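Local atomic coordinates of MgGH51 (Meripilus giganteus, PDB entry 6ZPV), a protein that probably hydrolyses terminal alpha-L-arabinofuranosyl residues from arabinose-containing polysaccharides, as a fungal glycoside hydrolase of family GH51. Residues N231-Q236 and I286-A291; A239-W244 and A306-Q311; G297-E302 and P360-D365. All blocks are in the same frame, centred on the assembly; numbering follows the deposited sequence.

Contact 1 of 3, residues N231-Q236 and I286-A291; sequences NNLEGQ and IMAVWA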
loop_
_atom_site.group_PDB
_atom_site.type_symbol
_atom_site.label_atom_id
_atom_site.label_comp_id
_atom_site.label_asym_id
_atom_site.label_seq_id
_atom_site.Cartn_x
_atom_site.Cartn_y
_atom_site.Cartn_z
ATOM N N ASN A 231 -11.852 -1.097 -0.523
ATOM C CA ASN A 231 -12.917 -0.211 -0.980
ATOM C C ASN A 231 -12.495 0.611 -2.182
ATOM O O ASN A 231 -13.340 0.930 -3.037
ATOM C CB ASN A 231 -13.343 0.732 0.119
ATOM C CG ASN A 231 -14.256 0.122 1.151
ATOM O OD1 ASN A 231 -14.484 -1.102 1.134
ATOM N ND2 ASN A 231 -14.870 0.936 1.994
ATOM N N ASN A 232 -11.221 0.998 -2.280
ATOM C CA ASN A 232 -10.792 1.879 -3.392
ATOM C C ASN A 232 -10.918 1.212 -4.762
ATOM O O ASN A 232 -10.853 1.905 -5.775
ATOM C CB ASN A 232 -9.360 2.365 -3.192
ATOM C CG ASN A 232 -9.098 3.729 -3.788
ATOM O OD1 ASN A 232 -9.865 4.675 -3.517
ATOM N ND2 ASN A 232 -8.073 3.822 -4.632
ATOM N N LEU A 233 -11.097 -0.110 -4.830
ATOM C CA LEU A 233 -11.420 -0.785 -6.099
ATOM C C LEU A 233 -12.798 -0.410 -6.603
ATOM O O LEU A 233 -13.054 -0.383 -7.824
ATOM C CB LEU A 233 -11.411 -2.310 -5.828
ATOM C CG LEU A 233 -11.865 -3.241 -6.968
ATOM C CD1 LEU A 233 -10.821 -3.319 -8.081
ATOM C CD2 LEU A 233 -12.150 -4.622 -6.402
ATOM N N GLU A 234 -13.758 -0.277 -5.675
ATOM C CA GLU A 234 -15.176 -0.392 -5.973
ATOM C C GLU A 234 -15.785 0.833 -6.634
ATOM O O GLU A 234 -16.750 0.688 -7.426
ATOM C CB GLU A 234 -15.952 -0.792 -4.727
ATOM C CG GLU A 234 -15.663 -2.235 -4.297
ATOM C CD GLU A 234 -16.273 -2.562 -2.966
ATOM O OE1 GLU A 234 -17.473 -3.096 -2.994
ATOM O OE2 GLU A 234 -15.651 -2.338 -1.911
ATOM N N GLY A 235 -15.298 2.029 -6.278
ATOM C CA GLY A 235 -16.022 3.249 -6.660
ATOM C C GLY A 235 -17.237 3.490 -5.825
ATOM O O GLY A 235 -17.717 2.595 -5.126
ATOM N N GLN A 236 -17.765 4.699 -5.935
ATOM C CA GLN A 236 -19.062 5.056 -5.340
ATOM C C GLN A 236 -20.231 4.657 -6.271
ATOM O O GLN A 236 -21.348 4.469 -5.788
ATOM C CB GLN A 236 -19.061 6.542 -5.019
ATOM C CG GLN A 236 -20.281 7.009 -4.312
ATOM C CD GLN A 236 -20.494 6.378 -2.941
ATOM O OE1 GLN A 236 -19.532 6.029 -2.205
ATOM N NE2 GLN A 236 -21.760 6.179 -2.599
ATOM N N ILE A 286 -1.892 -10.684 -5.380
ATOM C CA ILE A 286 -3.285 -11.152 -5.257
ATOM C C ILE A 286 -4.097 -10.012 -5.842
ATOM O O ILE A 286 -4.294 -8.993 -5.172
ATOM C CB ILE A 286 -3.652 -11.558 -3.842
ATOM C CG1 ILE A 286 -2.781 -12.702 -3.336
ATOM C CG2 ILE A 286 -5.143 -11.907 -3.808
ATOM C CD1 ILE A 286 -3.034 -13.171 -1.926
ATOM N N MET A 287 -4.461 -10.120 -7.119
ATOM C CA MET A 287 -5.024 -8.992 -7.854
ATOM C C MET A 287 -6.544 -9.053 -7.858
ATOM O O MET A 287 -7.132 -10.061 -8.251
ATOM C CB MET A 287 -4.503 -8.986 -9.279
ATOM C CG MET A 287 -4.983 -7.784 -10.070
ATOM S SD MET A 287 -4.317 -7.639 -11.737
ATOM C CE MET A 287 -5.185 -8.983 -12.523
ATOM N N ALA A 288 -7.177 -7.969 -7.441
ATOM C CA ALA A 288 -8.632 -7.864 -7.471
ATOM C C ALA A 288 -9.100 -7.337 -8.846
ATOM O O ALA A 288 -8.425 -6.550 -9.510
ATOM C CB ALA A 288 -9.153 -6.977 -6.375
ATOM N N VAL A 289 -10.291 -7.844 -9.213
ATOM C CA VAL A 289 -11.055 -7.326 -10.353
ATOM C C VAL A 289 -12.389 -6.800 -9.848
ATOM O O VAL A 289 -13.028 -7.378 -8.973
ATOM C CB VAL A 289 -11.249 -8.358 -11.477
ATOM C CG1 VAL A 289 -9.924 -8.718 -12.093
ATOM C CG2 VAL A 289 -11.998 -9.620 -11.044
ATOM N N TRP A 290 -12.828 -5.698 -10.457
ATOM C CA TRP A 290 -14.153 -5.137 -10.187
ATOM C C TRP A 290 -15.216 -6.127 -10.639
ATOM O O TRP A 290 -15.075 -6.766 -11.707
ATOM C CB TRP A 290 -14.261 -3.788 -10.916
ATOM C CG TRP A 290 -15.464 -3.005 -10.451
ATOM C CD1 TRP A 290 -15.499 -2.206 -9.337
ATOM C CD2 TRP A 290 -16.758 -2.902 -11.044
ATOM N NE1 TRP A 290 -16.728 -1.646 -9.173
ATOM C CE2 TRP A 290 -17.525 -2.052 -10.223
ATOM C CE3 TRP A 290 -17.328 -3.365 -12.241
ATOM C CZ2 TRP A 290 -18.837 -1.668 -10.533
ATOM C CZ3 TRP A 290 -18.614 -3.008 -12.576
ATOM C CH2 TRP A 290 -19.367 -2.147 -11.729
ATOM N N ALA A 291 -16.287 -6.259 -9.850
ATOM C CA ALA A 291 -17.217 -7.402 -10.020
ATOM C C ALA A 291 -18.673 -6.972 -10.118
ATOM O O ALA A 291 -19.547 -7.794 -9.860
ATOM C CB ALA A 291 -16.997 -8.422 -8.931
#
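Two first torsions bring Trp290 onto the turn at Leu233 and Glu234: CG of Trp290 (chi1 -167°) and CG of Leu233 (chi1 174°) both stand opposite their own backbone N and beside their carbonyl carbons. The indole meets the turn with its pyrrole edge. Trp290 NE1 donates to Glu234 O at 2.9 Å, in a bond bent to 148°, with the oxygen somewhat out of the ring plane. Next to it, Trp290 CD1 lies 3.4 Å from Leu233 O, a carbonyl that accepts from the backbone of Trp242. Leucine fills the other half of the contact, with Leu233 CD2 3.8 Å from Ala288 CB and Leu233 CD1 beside the backbone N of Trp290. Glu234 starts out away from the strand at its CB, and its OE2 accepts from Asn350 ND2. An alanine in place of Trp290 would probably leave Glu234 O without its indole donor and open a gap beside Leu233. Strand 284-289 is the third strand of the eight-stranded parallel sheet; it runs between strands 224-227 and 345-348, and helix 306-320 covers its outer side through Met287 and Val289.

Contact 2 of 3, residues A239-W244 and A306-Q311; sequences ATRWQW and APYIQQ. With NAG (2-acetamido-2-deoxy-beta-D-glucopyranose), chain D; NAG (2-acetamido-2-deoxy-beta-D-glucopyranose), chain B.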
loop_
_atom_site.group_PDB
_atom_site.type_symbol
_atom_site.label_atom_id
_atom_site.label_comp_id
_atom_site.label_asym_id
_atom_site.label_seq_id
_atom_site.Cartn_x
_atom_site.Cartn_y
_atom_site.Cartn_z
ATOM N N ALA A 239 -19.507 4.353 -12.637
ATOM C CA ALA A 239 -18.616 5.250 -13.374
ATOM C C ALA A 239 -17.332 5.638 -12.640
ATOM O O ALA A 239 -16.369 6.027 -13.324
ATOM C CB ALA A 239 -19.352 6.530 -13.748
ATOM N N THR A 240 -17.308 5.490 -11.345
ATOM C CA THR A 240 -16.158 5.868 -10.527
ATOM C C THR A 240 -15.333 4.669 -10.038
ATOM O O THR A 240 -14.400 4.877 -9.247
ATOM C CB THR A 240 -16.529 6.810 -9.388
ATOM O OG1 THR A 240 -17.558 6.205 -8.588
ATOM C CG2 THR A 240 -16.958 8.191 -9.894
ATOM N N ARG A 241 -15.616 3.479 -10.545
ATOM C CA ARG A 241 -14.837 2.288 -10.202
ATOM C C ARG A 241 -13.375 2.427 -10.683
ATOM O O ARG A 241 -13.059 3.185 -11.592
ATOM C CB ARG A 241 -15.487 1.079 -10.875
ATOM C CG ARG A 241 -15.271 1.003 -12.390
ATOM C CD ARG A 241 -16.160 -0.067 -13.022
ATOM N NE ARG A 241 -15.893 -0.285 -14.430
ATOM C CZ ARG A 241 -16.289 0.487 -15.437
ATOM N NH1 ARG A 241 -17.032 1.566 -15.192
ATOM N NH2 ARG A 241 -15.896 0.216 -16.673
ATOM N N TRP A 242 -12.506 1.623 -10.073
ATOM C CA TRP A 242 -11.128 1.523 -10.601
ATOM C C TRP A 242 -11.208 0.803 -11.961
ATOM O O TRP A 242 -11.887 -0.219 -12.065
ATOM C CB TRP A 242 -10.277 0.791 -9.576
ATOM C CG TRP A 242 -8.818 0.679 -9.920
ATOM C CD1 TRP A 242 -7.834 1.555 -9.589
ATOM C CD2 TRP A 242 -8.172 -0.372 -10.663
ATOM N NE1 TRP A 242 -6.632 1.143 -10.061
ATOM C CE2 TRP A 242 -6.789 -0.043 -10.705
ATOM C CE3 TRP A 242 -8.589 -1.580 -11.215
ATOM C CZ2 TRP A 242 -5.862 -0.894 -11.323
ATOM C CZ3 TRP A 242 -7.657 -2.401 -11.816
ATOM C CH2 TRP A 242 -6.305 -2.076 -11.856
ATOM N N GLN A 243 -10.439 1.285 -12.930
ATOM C CA GLN A 243 -10.330 0.690 -14.276
ATOM C C GLN A 243 -8.882 0.525 -14.645
ATOM O O GLN A 243 -8.139 1.544 -14.713
ATOM C CB GLN A 243 -11.059 1.539 -15.350
ATOM C CG GLN A 243 -12.542 1.679 -15.125
ATOM C CD GLN A 243 -13.260 2.275 -16.336
ATOM O OE1 GLN A 243 -13.078 1.762 -17.449
ATOM N NE2 GLN A 243 -14.082 3.282 -16.138
ATOM N N TRP A 244 -8.460 -0.672 -14.993
ATOM C CA TRP A 244 -7.026 -0.922 -15.210
ATOM C C TRP A 244 -6.443 -0.074 -16.340
ATOM O O TRP A 244 -5.302 0.429 -16.224
ATOM C CB TRP A 244 -6.802 -2.434 -15.568
ATOM C CG TRP A 244 -7.142 -2.843 -16.957
ATOM C CD1 TRP A 244 -8.376 -3.174 -17.447
ATOM C CD2 TRP A 244 -6.238 -2.866 -18.080
ATOM N NE1 TRP A 244 -8.310 -3.362 -18.814
ATOM C CE2 TRP A 244 -7.022 -3.170 -19.217
ATOM C CE3 TRP A 244 -4.876 -2.561 -18.252
ATOM C CZ2 TRP A 244 -6.452 -3.205 -20.502
ATOM C CZ3 TRP A 244 -4.355 -2.579 -19.516
ATOM C CH2 TRP A 244 -5.126 -2.898 -20.648
ATOM N N ALA A 306 -21.558 -8.345 -19.216
ATOM C CA ALA A 306 -20.593 -8.843 -20.214
ATOM C C ALA A 306 -19.451 -7.871 -20.464
ATOM O O ALA A 306 -18.287 -8.305 -20.500
ATOM C CB ALA A 306 -21.275 -9.241 -21.487
ATOM N N PRO A 307 -19.663 -6.562 -20.671
ATOM C CA PRO A 307 -18.514 -5.687 -20.957
ATOM C C PRO A 307 -17.520 -5.578 -19.795
ATOM O O PRO A 307 -16.331 -5.344 -20.017
ATOM C CB PRO A 307 -19.160 -4.324 -21.280
ATOM C CG PRO A 307 -20.618 -4.596 -21.558
ATOM C CD PRO A 307 -20.956 -5.856 -20.794
ATOM N N TYR A 308 -18.024 -5.694 -18.574
ATOM C CA TYR A 308 -17.196 -5.606 -17.365
ATOM C C TYR A 308 -16.427 -6.899 -17.146
ATOM O O TYR A 308 -15.286 -6.867 -16.662
ATOM C CB TYR A 308 -18.096 -5.223 -16.182
ATOM C CG TYR A 308 -18.888 -3.962 -16.406
ATOM C CD1 TYR A 308 -18.349 -2.708 -16.119
ATOM C CD2 TYR A 308 -20.157 -4.021 -16.959
ATOM C CE1 TYR A 308 -19.071 -1.570 -16.385
ATOM C CE2 TYR A 308 -20.860 -2.851 -17.221
ATOM C CZ TYR A 308 -20.321 -1.628 -16.937
ATOM O OH TYR A 308 -21.051 -0.521 -17.231
ATOM N N ILE A 309 -17.029 -8.024 -17.519
ATOM C CA ILE A 309 -16.324 -9.306 -17.509
ATOM C C ILE A 309 -15.164 -9.231 -18.534
ATOM O O ILE A 309 -14.026 -9.619 -18.236
ATOM C CB ILE A 309 -17.300 -10.461 -17.808
ATOM C CG1 ILE A 309 -18.272 -10.605 -16.665
ATOM C CG2 ILE A 309 -16.526 -11.763 -18.106
ATOM C CD1 ILE A 309 -19.420 -11.565 -16.897
ATOM N N GLN A 310 -15.452 -8.694 -19.742
ATOM C CA GLN A 310 -14.359 -8.565 -20.717
ATOM C C GLN A 310 -13.270 -7.626 -20.197
ATOM O O GLN A 310 -12.080 -7.892 -20.430
ATOM C CB GLN A 310 -14.918 -8.061 -22.056
ATOM C CG GLN A 310 -13.816 -7.981 -23.121
ATOM C CD GLN A 310 -13.175 -9.319 -23.433
ATOM O OE1 GLN A 310 -11.894 -9.474 -23.390
ATOM N NE2 GLN A 310 -13.984 -10.281 -23.751
ATOM N N GLN A 311 -13.634 -6.548 -19.494
ATOM C CA GLN A 311 -12.602 -5.614 -18.970
ATOM C C GLN A 311 -11.715 -6.350 -17.970
ATOM O O GLN A 311 -10.496 -6.094 -17.955
ATOM C CB GLN A 311 -13.280 -4.398 -18.372
ATOM C CG GLN A 311 -12.276 -3.355 -17.874
ATOM C CD GLN A 311 -12.895 -2.031 -17.593
ATOM O OE1 GLN A 311 -14.086 -1.986 -17.166
ATOM N NE2 GLN A 311 -12.182 -0.923 -17.762
HETATM C C1 NAG D . -11.035 1.656 -20.209
HETATM C C2 NAG D . -11.453 2.977 -20.829
HETATM C C3 NAG D . -12.985 3.058 -20.841
HETATM C C4 NAG D . -13.586 1.836 -21.543
HETATM C C5 NAG D . -13.060 0.555 -20.864
HETATM C C6 NAG D . -13.551 -0.737 -21.584
HETATM C C7 NAG D . -10.033 4.960 -20.759
HETATM C C8 NAG D . -9.532 6.109 -19.959
HETATM N N2 NAG D . -10.892 4.134 -20.147
HETATM O O3 NAG D . -13.427 4.274 -21.512
HETATM O O4 NAG D . -15.012 1.891 -21.360
HETATM O O5 NAG D . -11.645 0.562 -20.970
HETATM O O6 NAG D . -13.111 -1.950 -20.891
HETATM O O7 NAG D . -9.755 4.838 -21.902
HETATM C C1 NAG B . -15.765 1.675 -22.575
HETATM C C2 NAG B . -17.190 1.362 -22.190
HETATM C C3 NAG B . -18.036 1.243 -23.501
HETATM C C4 NAG B . -17.768 2.410 -24.420
HETATM C C5 NAG B . -16.317 2.751 -24.635
HETATM C C6 NAG B . -16.038 4.045 -25.437
HETATM C C7 NAG B . -17.210 -0.087 -20.174
HETATM C C8 NAG B . -17.164 -1.463 -19.632
HETATM N N2 NAG B . -17.233 0.084 -21.511
HETATM O O3 NAG B . -19.368 1.059 -23.155
HETATM O O4 NAG B . -18.348 2.113 -25.726
HETATM O O5 NAG B . -15.712 2.869 -23.333
HETATM O O6 NAG B . -16.574 5.136 -24.574
HETATM O O7 NAG B . -17.091 0.805 -19.341
HETATM O O HOH W 1 -14.766 -3.002 -14.761
#
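Gln311 reaches from helix 306-320 into the loop carrying Arg241 and Gln243, and its amide is gripped at both ends. CG stands opposite the backbone N (chi1 -177°) and the chain continues extended, which carries the amide well off the helix. Gln311 OE1 takes Arg241 NH2 on a lone pair at 2.9 Å in a nearly straight bond (176°), the acceptor lying in the guanidinium plane. A water donates to the same Gln311 OE1 at 2.7 Å while accepting from Arg241 NE. At the other end, Gln311 NE2 gives one hydrogen to Gln243 OE1 at 2.8 Å and another to Asn245 OD1, so the amide is unlikely to flip. The guanidinium is packed on both faces. Tyr308 brings a ring edge against one, CE1 lying 3.6 Å from Arg241 CZ with the planes 76° apart, and Gln243 NE2 lies over the opposite face; Trp290 adds a cation-pi contact. Trp244 also touches the chain, its CD1 3.9 Å from Gln311 CG.

Toward the sugars the straight, paired grip gives way to one bent bond and van der Waals contacts. Arg241 NH2 also reaches O7 of the outer N-acetylglucosamine (chain B) at 3.0 Å, and the acetamide methyl C8 of that sugar rests over a face of Tyr308. The inner sugar (chain D), joined through its O4 to the outer one, sets O6 3.3 Å from Gln311 CD. Asn245 opens an Asn-Ala-Thr sequon, consistent with an N-glycan whose two N-acetylglucosamines form the chitobiose core laid against the protein surface.

Contact 3 of 3, residues G297-E302 and P360-D365; sequences GTSLAE and PYRWHD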
loop_
_atom_site.group_PDB
_atom_site.type_symbol
_atom_site.label_atom_id
_atom_site.label_comp_id
_atom_site.label_asym_id
_atom_site.label_seq_id
_atom_site.Cartn_x
_atom_site.Cartn_y
_atom_site.Cartn_z
ATOM N N GLY A 297 -24.246 1.053 -3.371
ATOM C CA GLY A 297 -25.257 0.002 -3.257
ATOM C C GLY A 297 -25.786 -0.554 -4.541
ATOM O O GLY A 297 -26.600 -1.506 -4.495
ATOM N N THR A 298 -25.326 -0.054 -5.700
ATOM C CA THR A 298 -25.834 -0.548 -6.995
ATOM C C THR A 298 -25.065 -1.764 -7.468
ATOM O O THR A 298 -23.831 -1.708 -7.660
ATOM C CB THR A 298 -25.764 0.533 -8.042
ATOM O OG1 THR A 298 -26.588 1.610 -7.609
ATOM C CG2 THR A 298 -26.241 0.105 -9.393
ATOM N N SER A 299 -25.795 -2.834 -7.717
ATOM C CA SER A 299 -25.317 -4.009 -8.451
ATOM C C SER A 299 -25.749 -3.874 -9.904
ATOM O O SER A 299 -26.950 -3.679 -10.129
ATOM C CB SER A 299 -25.861 -5.294 -7.906
ATOM O OG SER A 299 -25.427 -5.543 -6.550
ATOM N N LEU A 300 -24.866 -4.090 -10.830
ATOM C CA LEU A 300 -25.295 -4.232 -12.228
ATOM C C LEU A 300 -26.199 -5.447 -12.377
ATOM O O LEU A 300 -25.948 -6.493 -11.740
ATOM C CB LEU A 300 -24.080 -4.375 -13.109
ATOM C CG LEU A 300 -23.170 -3.154 -13.176
ATOM C CD1 LEU A 300 -22.040 -3.480 -14.121
ATOM C CD2 LEU A 300 -23.948 -1.907 -13.606
ATOM N N ALA A 301 -27.198 -5.316 -13.214
ATOM C CA ALA A 301 -28.054 -6.440 -13.549
ATOM C C ALA A 301 -27.227 -7.524 -14.238
ATOM O O ALA A 301 -26.236 -7.236 -14.954
ATOM C CB ALA A 301 -29.177 -5.953 -14.490
ATOM N N GLU A 302 -27.692 -8.777 -14.160
ATOM C CA GLU A 302 -26.962 -9.844 -14.807
ATOM C C GLU A 302 -26.752 -9.561 -16.294
ATOM O O GLU A 302 -25.683 -9.883 -16.825
ATOM C CB GLU A 302 -27.627 -11.177 -14.517
ATOM C CG GLU A 302 -26.798 -12.319 -15.042
ATOM C CD GLU A 302 -27.207 -13.629 -14.555
ATOM O OE1 GLU A 302 -28.355 -13.775 -14.047
ATOM O OE2 GLU A 302 -26.373 -14.532 -14.665
ATOM N N PRO A 360 -24.162 -14.038 -6.044
ATOM C CA PRO A 360 -24.185 -15.344 -6.694
ATOM C C PRO A 360 -24.116 -15.290 -8.228
ATOM O O PRO A 360 -23.332 -16.011 -8.831
ATOM C CB PRO A 360 -25.404 -15.998 -6.125
ATOM C CG PRO A 360 -25.547 -15.395 -4.736
ATOM C CD PRO A 360 -25.150 -13.945 -4.943
ATOM N N TYR A 361 -24.882 -14.419 -8.870
ATOM C CA TYR A 361 -24.825 -14.344 -10.335
ATOM C C TYR A 361 -23.572 -13.610 -10.794
ATOM O O TYR A 361 -23.052 -13.892 -11.865
ATOM C CB TYR A 361 -26.121 -13.813 -10.988
ATOM C CG TYR A 361 -26.436 -12.336 -10.837
ATOM C CD1 TYR A 361 -25.695 -11.376 -11.503
ATOM C CD2 TYR A 361 -27.496 -11.885 -10.078
ATOM C CE1 TYR A 361 -26.011 -10.016 -11.395
ATOM C CE2 TYR A 361 -27.816 -10.554 -9.950
ATOM C CZ TYR A 361 -27.098 -9.616 -10.647
ATOM O OH TYR A 361 -27.438 -8.274 -10.489
ATOM N N ARG A 362 -23.126 -12.606 -10.030
ATOM C CA ARG A 362 -21.910 -11.886 -10.410
ATOM C C ARG A 362 -20.674 -12.830 -10.343
ATOM O O ARG A 362 -19.908 -12.925 -11.329
ATOM C CB ARG A 362 -21.713 -10.617 -9.590
ATOM C CG ARG A 362 -22.841 -9.620 -9.794
ATOM C CD ARG A 362 -22.664 -8.300 -9.042
ATOM N NE ARG A 362 -22.685 -8.428 -7.582
ATOM C CZ ARG A 362 -21.687 -8.280 -6.720
ATOM N NH1 ARG A 362 -20.433 -8.101 -7.124
ATOM N NH2 ARG A 362 -21.936 -8.283 -5.433
ATOM N N TRP A 363 -20.507 -13.482 -9.209
ATOM C CA TRP A 363 -19.473 -14.527 -9.085
ATOM C C TRP A 363 -19.646 -15.570 -10.180
ATOM O O TRP A 363 -18.658 -15.944 -10.847
ATOM C CB TRP A 363 -19.603 -15.202 -7.699
ATOM C CG TRP A 363 -18.789 -16.461 -7.557
ATOM C CD1 TRP A 363 -19.195 -17.733 -7.787
ATOM C CD2 TRP A 363 -17.396 -16.547 -7.203
ATOM N NE1 TRP A 363 -18.172 -18.606 -7.632
ATOM C CE2 TRP A 363 -17.056 -17.904 -7.264
ATOM C CE3 TRP A 363 -16.391 -15.621 -6.876
ATOM C CZ2 TRP A 363 -15.780 -18.373 -6.983
ATOM C CZ3 TRP A 363 -15.132 -16.085 -6.606
ATOM C CH2 TRP A 363 -14.826 -17.449 -6.654
ATOM N N HIS A 364 -20.833 -16.126 -10.360
ATOM C CA HIS A 364 -20.975 -17.190 -11.361
ATOM C C HIS A 364 -20.525 -16.697 -12.731
ATOM O O HIS A 364 -19.746 -17.398 -13.419
ATOM C CB HIS A 364 -22.421 -17.659 -11.428
ATOM C CG HIS A 364 -22.624 -18.684 -12.508
ATOM N ND1 HIS A 364 -22.828 -18.338 -13.839
ATOM C CD2 HIS A 364 -22.523 -20.016 -12.474
ATOM C CE1 HIS A 364 -22.920 -19.457 -14.568
ATOM N NE2 HIS A 364 -22.736 -20.445 -13.785
ATOM N N ASP A 365 -21.004 -15.543 -13.135
ATOM C CA ASP A 365 -20.742 -15.133 -14.529
ATOM C C ASP A 365 -19.266 -14.684 -14.703
ATOM O O ASP A 365 -18.652 -15.033 -15.696
ATOM C CB ASP A 365 -21.723 -14.045 -14.971
ATOM C CG ASP A 365 -23.173 -14.522 -15.056
ATOM O OD1 ASP A 365 -23.439 -15.726 -14.836
ATOM O OD2 ASP A 365 -24.018 -13.692 -15.421
HETATM O O HOH W 2 -23.234 -12.146 -17.633
#
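Tyr361 and Glu302 lie against each other where helix 359-373 of the (beta/alpha)8 barrel meets the loop that follows strand 284-289. The two side chains slide past one another in opposite directions, with the carboxylate and ring planes only 17° apart. Glu302 CB sits over one face of the phenol in a CH-pi contact, 3.9 Å from the ring centroid of Tyr361, and Glu302 CG and CD continue along the ring toward Tyr361 CB. With CG of Tyr361 placed between its backbone N and carbonyl carbon (chi1 72°), the ring is aimed across at the loop, where Tyr361 OH donates to Leu300 O at 2.6 Å. One aromatic side chain thus holds the loop twice, by its face and by its hydroxyl.

Beyond the ring, Glu302 runs into Asp365, which crosses it at about a right angle. Glu302 OE2 and Asp365 OD2 are 2.6 Å apart, a spacing that two fully ionised carboxylates would probably resist. His364 ND1 donates to Asp365 OD1 at 2.9 Å, which would be likely to ease the charge there. Ser299 and Arg362 meet loosely and share Ser358 as a polar partner, while Arg362 NH1 forms a salt bridge with Asp352. A water donates to Asp365 OD2 at 2.8 Å and, weakly, to Glu302 O at 3.4 Å.

In the fold
The three contacts form one continuous patch on the same side of the chain's centre, their centres about 10 Å (contacts 1 and 2), 13 Å (2 and 3) and 14 Å (1 and 3) apart. Trp290, Tyr308 and Leu300 meet where the contacts adjoin: Trp290 CZ3 packs 3.6 Å from Tyr308 CD1, and Leu300 CD1 comes 3.4 Å from Tyr308 CE2. Arg362 NH1 ties contact 3 to contact 1 through Ala291 O at 2.9 Å. Contact 2 carries the glycan. Contact 1 lies deepest, at the C-terminal end of strand 284-289, the end of such barrels where active sites usually lie; the Glu234 side chain is about 5 Å from a bound glycerol, probably from the crystallisation liquor.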